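PDB 4Y4Q: sortase, SrtB family from Streptococcus pneumoniae PCS8235, which probably acts as a cysteine transpeptidase of the sortase B family that takes part in building the type II pilus. Local coordinates for residues A[145-148]-A[149-153]. Sequence-based numbering, arbitrary orientation.
Sequences ADQE and FFDQH
D146 is the N-cap of the short helix 147-152, and its carboxylate accepts the backbone N-H of F149, three residues on, with OD2 3.3 Å from F149 N. Aspartate suits this place because its short side chain can fold back onto an amide of the first turn, which has no earlier helical carbonyl to bind, and its negative charge probably interacts favourably with the positive end of the helix dipole. CG stands anti to the backbone N (chi1 -178°), beside the carbonyl carbon, which carries the carboxylate toward the first turn; the N-H comes to the anti side of OD2, 28° out of the carboxylate plane. Ordinary helical bonds follow: F150 N to D146 O at 2.9 Å, D151 N to Q147 O at 2.8 Å, and a weak one from Q152 N to E148 O.

The helix ends at H153, the first residue to leave helical geometry, whose N donates to F149 O at 3.0 Å. Histidine here can also bring ND1 to that carbonyl, but its ring is modelled too close to F149, so the detail is doubtful.

Outward from the backbone, F149 lies on loop residues F144, edge-to-face, and T80. Phenylalanine suits the buried position of F150, which packs the helix against the sheet through H206 and M172. F150 CB, at the base of that ring, sits 3.4 Å from D146 O.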
loop_
_atom_site.group_PDB
_atom_site.type_symbol
_atom_site.label_atom_id
_atom_site.label_comp_id
_atom_site.label_asym_id
_atom_site.label_seq_id
_atom_site.Cartn_x
_atom_site.Cartn_y
_atom_site.Cartn_z
ATOM N N ALA A 145 11.157 8.871 -0.362
ATOM C CA ALA A 145 11.905 9.531 0.704
ATOM C C ALA A 145 12.480 10.871 0.237
ATOM O O ALA A 145 12.858 11.708 1.058
ATOM C CB ALA A 145 13.004 8.627 1.239
ATOM N N ASP A 146 12.538 11.072 -1.079
ATOM C CA ASP A 146 12.995 12.341 -1.653
ATOM C C ASP A 146 11.844 13.351 -1.758
ATOM O O ASP A 146 10.765 13.029 -2.269
ATOM C CB ASP A 146 13.632 12.112 -3.025
ATOM C CG ASP A 146 14.160 13.396 -3.642
ATOM O OD1 ASP A 146 15.149 13.957 -3.113
ATOM O OD2 ASP A 146 13.586 13.843 -4.660
ATOM N N GLN A 147 12.078 14.561 -1.256
ATOM C CA GLN A 147 11.051 15.601 -1.195
ATOM C C GLN A 147 10.378 15.812 -2.554
ATOM O O GLN A 147 9.156 15.761 -2.673
ATOM C CB GLN A 147 11.670 16.922 -0.700
ATOM C CG GLN A 147 10.659 18.053 -0.412
ATOM C CD GLN A 147 9.697 17.708 0.726
ATOM O OE1 GLN A 147 8.546 17.309 0.495
ATOM N NE2 GLN A 147 10.170 17.847 1.960
ATOM N N GLU A 148 11.193 16.034 -3.578
ATOM C CA GLU A 148 10.699 16.301 -4.925
ATOM C C GLU A 148 9.875 15.145 -5.508
ATOM O O GLU A 148 8.770 15.341 -6.017
ATOM C CB GLU A 148 11.891 16.622 -5.828
ATOM C CG GLU A 148 11.554 17.347 -7.103
ATOM C CD GLU A 148 12.808 17.801 -7.837
ATOM O OE1 GLU A 148 13.616 18.547 -7.229
ATOM O OE2 GLU A 148 12.990 17.392 -9.008
ATOM N N PHE A 149 10.413 13.937 -5.437
ATOM C CA PHE A 149 9.701 12.781 -5.948
ATOM C C PHE A 149 8.371 12.623 -5.192
ATOM O O PHE A 149 7.324 12.344 -5.796
ATOM C CB PHE A 149 10.580 11.533 -5.803
ATOM C CG PHE A 149 10.065 10.325 -6.544
ATOM C CD1 PHE A 149 9.081 9.518 -5.982
ATOM C CD2 PHE A 149 10.579 9.986 -7.789
ATOM C CE1 PHE A 149 8.601 8.397 -6.651
ATOM C CE2 PHE A 149 10.112 8.864 -8.467
ATOM C CZ PHE A 149 9.115 8.069 -7.893
ATOM N N PHE A 150 8.403 12.822 -3.879
ATOM C CA PHE A 150 7.177 12.756 -3.089
ATOM C C PHE A 150 6.172 13.820 -3.528
ATOM O O PHE A 150 4.986 13.536 -3.653
ATOM C CB PHE A 150 7.457 12.927 -1.590
ATOM C CG PHE A 150 6.207 12.902 -0.741
ATOM C CD1 PHE A 150 5.697 11.693 -0.268
ATOM C CD2 PHE A 150 5.527 14.077 -0.438
ATOM C CE1 PHE A 150 4.538 11.654 0.512
ATOM C CE2 PHE A 150 4.369 14.052 0.343
ATOM C CZ PHE A 150 3.873 12.836 0.819
ATOM N N ASP A 151 6.642 15.048 -3.735
ATOM C CA ASP A 151 5.742 16.140 -4.087
ATOM C C ASP A 151 5.077 15.889 -5.431
ATOM O O ASP A 151 3.935 16.289 -5.652
ATOM C CB ASP A 151 6.485 17.485 -4.120
ATOM C CG ASP A 151 6.941 17.943 -2.732
ATOM O OD1 ASP A 151 6.386 17.455 -1.721
ATOM O OD2 ASP A 151 7.851 18.796 -2.651
ATOM N N GLN A 152 5.787 15.206 -6.323
ATOM C CA GLN A 152 5.348 15.111 -7.706
ATOM C C GLN A 152 4.573 13.837 -8.069
ATOM O O GLN A 152 4.014 13.758 -9.161
ATOM C CB GLN A 152 6.541 15.309 -8.650
ATOM C CG GLN A 152 7.249 16.653 -8.458
ATOM C CD GLN A 152 7.685 17.280 -9.770
ATOM O OE1 GLN A 152 8.237 16.606 -10.639
ATOM N NE2 GLN A 152 7.425 18.575 -9.924
ATOM N N HIS A 153 4.681 12.831 -7.218
ATOM C CA HIS A 153 3.879 11.649 -7.377
ATOM C C HIS A 153 2.855 11.778 -6.283
ATOM O O HIS A 153 3.155 11.585 -5.105
ATOM C CB HIS A 153 4.721 10.390 -7.174
ATOM C CG HIS A 153 5.873 10.275 -8.124
ATOM N ND1 HIS A 153 7.104 10.841 -7.872
ATOM C CD2 HIS A 153 5.980 9.658 -9.323
ATOM C CE1 HIS A 153 7.920 10.578 -8.877
ATOM N NE2 HIS A 153 7.263 9.862 -9.771
#